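Local coordinates for protein Niban 2 (Homo sapiens, PDB 7CTP) that may suppress apoptosis and promote melanoma cell invasion, and is a myristoylated PH-domain protein of the Niban family with cadherin-binding and transcription coactivator activity, at residues K321-A324 and F325-K329; E331-V334 and R335-Q339. One frame throughout, in Å; residues are numbered along the deposited sequence.

In the fold
Both contacts lie near the C-terminal end of the long helix 260-337, contact 1 coming first along the chain and contact 2 following it, with centres about 15 Å apart. They sit on the same side of the chain, their centres about 34 Å and 29 Å from the centre of the chain, in the all-helical packing of helices 260-337, 464-511 and 532-555. Contact 1 covers the kink before Pro328, and contact 2 the last turns of the helix. Despite its kink, this last part of the helix keeps packing on helix 464-511 (Phe325, Ile326, Cys333, Val334) and helix 532-555 (Ile322, Leu327, Val334) until the chain turns off toward helix 342-378.

Contact 1 of 2, residues K321-A324 and F325-K329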
loop_
_atom_site.group_PDB
_atom_site.type_symbol
_atom_site.label_atom_id
_atom_site.label_comp_id
_atom_site.label_asym_id
_atom_site.label_seq_id
_atom_site.Cartn_x
_atom_site.Cartn_y
_atom_site.Cartn_z
ATOM N N LYS A 321 32.681 -8.104 -10.478
ATOM C CA LYS A 321 32.630 -8.960 -11.657
ATOM C C LYS A 321 31.363 -8.708 -12.466
ATOM O O LYS A 321 31.376 -8.780 -13.701
ATOM C CB LYS A 321 32.702 -10.425 -11.241
ATOM C CG LYS A 321 33.968 -10.793 -10.497
ATOM C CD LYS A 321 35.201 -10.658 -11.380
ATOM C CE LYS A 321 36.424 -11.246 -10.675
ATOM N NZ LYS A 321 37.620 -10.369 -10.812
ATOM N N ILE A 322 30.254 -8.433 -11.783
ATOM C CA ILE A 322 29.014 -8.104 -12.483
ATOM C C ILE A 322 29.141 -6.756 -13.193
ATOM O O ILE A 322 28.724 -6.604 -14.349
ATOM C CB ILE A 322 27.836 -8.125 -11.494
ATOM C CG1 ILE A 322 27.607 -9.551 -10.980
ATOM C CG2 ILE A 322 26.576 -7.551 -12.137
ATOM C CD1 ILE A 322 26.592 -9.618 -9.838
ATOM N N ARG A 323 29.717 -5.764 -12.504
ATOM C CA ARG A 323 29.964 -4.448 -13.095
ATOM C C ARG A 323 30.758 -4.567 -14.389
ATOM O O ARG A 323 30.374 -4.010 -15.426
ATOM C CB ARG A 323 30.714 -3.561 -12.104
ATOM C CG ARG A 323 29.855 -2.752 -11.180
ATOM C CD ARG A 323 30.697 -1.773 -10.378
ATOM N NE ARG A 323 30.365 -1.815 -8.955
ATOM C CZ ARG A 323 31.136 -2.359 -8.016
ATOM N NH1 ARG A 323 32.301 -2.904 -8.338
ATOM N NH2 ARG A 323 30.743 -2.347 -6.750
ATOM N N ALA A 324 31.876 -5.294 -14.340
ATOM C CA ALA A 324 32.696 -5.498 -15.531
ATOM C C ALA A 324 31.861 -5.999 -16.699
ATOM O O ALA A 324 32.109 -5.635 -17.854
ATOM C CB ALA A 324 33.830 -6.480 -15.229
ATOM N N PHE A 325 30.843 -6.809 -16.408
ATOM C CA PHE A 325 30.037 -7.453 -17.436
ATOM C C PHE A 325 28.951 -6.526 -17.980
ATOM O O PHE A 325 28.744 -6.449 -19.197
ATOM C CB PHE A 325 29.436 -8.734 -16.854
ATOM C CG PHE A 325 28.323 -9.336 -17.665
ATOM C CD1 PHE A 325 28.568 -9.883 -18.913
ATOM C CD2 PHE A 325 27.035 -9.398 -17.151
ATOM C CE1 PHE A 325 27.540 -10.450 -19.647
ATOM C CE2 PHE A 325 26.005 -9.965 -17.881
ATOM C CZ PHE A 325 26.259 -10.490 -19.131
ATOM N N ILE A 326 28.262 -5.796 -17.107
ATOM C CA ILE A 326 27.029 -5.124 -17.498
ATOM C C ILE A 326 27.111 -3.600 -17.457
ATOM O O ILE A 326 26.256 -2.940 -18.071
ATOM C CB ILE A 326 25.844 -5.613 -16.639
ATOM C CG1 ILE A 326 24.527 -5.352 -17.370
ATOM C CG2 ILE A 326 25.829 -4.886 -15.307
ATOM C CD1 ILE A 326 24.514 -5.922 -18.777
ATOM N N LEU A 327 28.090 -3.019 -16.760
ATOM C CA LEU A 327 28.095 -1.568 -16.579
ATOM C C LEU A 327 28.116 -0.786 -17.891
ATOM O O LEU A 327 27.378 0.209 -17.985
ATOM C CB LEU A 327 29.273 -1.151 -15.690
ATOM C CG LEU A 327 29.208 0.263 -15.120
ATOM C CD1 LEU A 327 27.895 0.470 -14.394
ATOM C CD2 LEU A 327 30.377 0.524 -14.187
ATOM N N PRO A 328 28.911 -1.148 -18.912
ATOM C CA PRO A 328 28.859 -0.377 -20.168
ATOM C C PRO A 328 27.461 -0.261 -20.756
ATOM O O PRO A 328 26.985 0.851 -21.015
ATOM C CB PRO A 328 29.799 -1.163 -21.092
ATOM C CG PRO A 328 30.781 -1.789 -20.172
ATOM C CD PRO A 328 29.974 -2.170 -18.956
ATOM N N LYS A 329 26.788 -1.396 -20.956
ATOM C CA LYS A 329 25.454 -1.387 -21.547
ATOM C C LYS A 329 24.444 -0.699 -20.636
ATOM O O LYS A 329 23.548 0.001 -21.120
ATOM C CB LYS A 329 25.017 -2.815 -21.868
ATOM C CG LYS A 329 25.832 -3.464 -22.980
ATOM C CD LYS A 329 25.461 -4.922 -23.167
ATOM C CE LYS A 329 26.213 -5.545 -24.338
ATOM N NZ LYS A 329 27.677 -5.629 -24.086
#
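Ile326 N donates to Ile322 O and Leu327 N to Arg323 O, two normal i to i+4 helical bonds, the second 2.8 Å long and directed at a carbonyl lone pair. Leu327 CB also comes close to that carbonyl, 3.1 Å from Arg323 O. Around them the bonding is weaker. Phe325 N reaches Lys321 O only weakly, at 3.4 Å, and is also weakly drawn to Ile322 O, while Ile326 N makes a further weak bond to Arg323 O. Pro328 has no N-H to give Ala324 O, from which its CD stands 4.2 Å away; the helix is kinked here, where the nitrogens of Pro328 and Lys329 have no bond to the preceding turn.

Apolar contact is slight. The CG2 methyls of Ile322 and Ile326 approach to 4.2 Å on the buried side, one turn apart. With CG trans to its nitrogen (chi1 166°), Phe325 swings its ring away from the preceding turn, toward Thr510 and Cys511, and Arg517 makes a cation-pi contact with it.

The guanidinium of Arg323 is engaged by Glu316 in a salt bridge. The missing bonds at Pro328 and Lys329 are consistent with a proline kink; just before it, the amides of Phe325 and Ile326 each divide between two carbonyls, with at least one weak bond apiece.

Contact 2 of 2, residues E331-V334 and R335-Q339; sequences EVCV and RNHVQ
Arg335 N, Asn336 N and His337 N bond to Glu331 O, Val332 O and Cys333 O respectively, each at 2.9 Å, in the i to i+4 pattern of an alpha-helix. The bond from His337 is the most bent of the three, at 137°. Val334 O then accepts twice: from Val338 N, which lies above the carbonyl plane, and from Gln339 N at 2.8 Å in a nearly straight bond of 165°.

The bond from Gln339 N to Val334 O closes a pi-turn (i to i+5) at the C-terminal end of helix 260-337, where Val338 is the first residue to depart from helical backbone angles. The turn thus widens as the chain leaves the helix, and both amides converge on one carbonyl.

Among the apolar groups, Val334 CG1 meets Val338 CB at 4.3 Å. Val334 is buried against Thr543 and Val544 of helix 532-555 and Leu503 of helix 464-511, while Val338 touches Ser499.

On the outer side, Arg335 bends at chi3 (39°) and folds back along the helix, placing NH1 3.7 Å from Val332 CG2. One guanidinium face looks onto Glu331 O and Val332 CA, both toward its rim. The Glu331 carboxylate stays apart, with OE1 4.9 Å from Arg335 NH2, too far for a salt bridge, though the opposite charges may still attract. Val332 and Asn336 run side by side, CG1 of the valine meeting ND2 of the amide at 3.6 Å.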
loop_
_atom_site.group_PDB
_atom_site.type_symbol
_atom_site.label_atom_id
_atom_site.label_comp_id
_atom_site.label_asym_id
_atom_site.label_seq_id
_atom_site.Cartn_x
_atom_site.Cartn_y
_atom_site.Cartn_z
ATOM N N GLU A 331 25.021 1.797 -18.480
ATOM C CA GLU A 331 25.220 3.241 -18.493
ATOM C C GLU A 331 24.690 3.858 -19.782
ATOM O O GLU A 331 24.099 4.946 -19.756
ATOM C CB GLU A 331 26.699 3.570 -18.286
ATOM C CG GLU A 331 27.113 3.546 -16.812
ATOM C CD GLU A 331 28.619 3.638 -16.613
ATOM O OE1 GLU A 331 29.363 3.498 -17.604
ATOM O OE2 GLU A 331 29.054 3.844 -15.461
ATOM N N VAL A 332 24.859 3.163 -20.908
ATOM C CA VAL A 332 24.315 3.661 -22.169
ATOM C C VAL A 332 22.799 3.720 -22.099
ATOM O O VAL A 332 22.175 4.680 -22.569
ATOM C CB VAL A 332 24.789 2.794 -23.351
ATOM C CG1 VAL A 332 23.978 3.140 -24.611
ATOM C CG2 VAL A 332 26.279 2.987 -23.609
ATOM N N CYS A 333 22.179 2.700 -21.489
ATOM C CA CYS A 333 20.721 2.649 -21.461
ATOM C C CYS A 333 20.173 3.752 -20.560
ATOM O O CYS A 333 19.167 4.393 -20.890
ATOM C CB CYS A 333 20.262 1.250 -21.020
ATOM S SG CYS A 333 18.452 0.979 -21.045
ATOM N N VAL A 334 20.858 4.031 -19.443
ATOM C CA VAL A 334 20.442 5.144 -18.590
ATOM C C VAL A 334 20.592 6.471 -19.326
ATOM O O VAL A 334 19.698 7.326 -19.295
ATOM C CB VAL A 334 21.247 5.152 -17.279
ATOM C CG1 VAL A 334 21.006 6.451 -16.535
ATOM C CG2 VAL A 334 20.867 3.958 -16.412
ATOM N N ARG A 335 21.741 6.674 -19.978
ATOM C CA ARG A 335 21.994 7.958 -20.626
ATOM C C ARG A 335 20.981 8.220 -21.727
ATOM O O ARG A 335 20.469 9.340 -21.858
ATOM C CB ARG A 335 23.416 8.007 -21.191
ATOM C CG ARG A 335 24.244 9.173 -20.648
ATOM C CD ARG A 335 25.736 8.848 -20.640
ATOM N NE ARG A 335 26.116 8.095 -21.826
ATOM C CZ ARG A 335 27.030 7.135 -21.850
ATOM N NH1 ARG A 335 27.288 6.509 -22.986
ATOM N NH2 ARG A 335 27.699 6.814 -20.747
ATOM N N ASN A 336 20.652 7.192 -22.503
ATOM C CA ASN A 336 19.817 7.383 -23.678
ATOM C C ASN A 336 18.329 7.298 -23.383
ATOM O O ASN A 336 17.536 7.959 -24.064
ATOM C CB ASN A 336 20.170 6.349 -24.747
ATOM C CG ASN A 336 21.571 6.530 -25.282
ATOM O OD1 ASN A 336 22.289 7.428 -24.843
ATOM N ND2 ASN A 336 21.975 5.667 -26.216
ATOM N N HIS A 337 17.929 6.519 -22.378
ATOM C CA HIS A 337 16.531 6.141 -22.236
ATOM C C HIS A 337 15.925 6.419 -20.870
ATOM O O HIS A 337 14.708 6.251 -20.720
ATOM C CB HIS A 337 16.360 4.647 -22.571
ATOM C CG HIS A 337 16.850 4.283 -23.937
ATOM N ND1 HIS A 337 16.238 4.735 -25.088
ATOM C CD2 HIS A 337 17.906 3.539 -24.340
ATOM C CE1 HIS A 337 16.892 4.277 -26.142
ATOM N NE2 HIS A 337 17.911 3.552 -25.717
ATOM N N VAL A 338 16.710 6.843 -19.879
ATOM C CA VAL A 338 16.181 7.121 -18.546
ATOM C C VAL A 338 16.469 8.564 -18.163
ATOM O O VAL A 338 15.552 9.327 -17.843
ATOM C CB VAL A 338 16.774 6.176 -17.482
ATOM C CG1 VAL A 338 16.114 6.447 -16.130
ATOM C CG2 VAL A 338 16.605 4.731 -17.883
ATOM N N GLN A 339 17.752 8.920 -18.151
ATOM C CA GLN A 339 18.172 10.262 -17.753
ATOM C C GLN A 339 17.358 11.381 -18.396
ATOM O O GLN A 339 17.006 12.331 -17.675
ATOM C CB GLN A 339 19.668 10.431 -18.058
ATOM C CG GLN A 339 20.317 11.633 -17.395
ATOM C CD GLN A 339 19.975 12.947 -18.073
ATOM O OE1 GLN A 339 20.017 13.059 -19.304
ATOM N NE2 GLN A 339 19.611 13.948 -17.271
#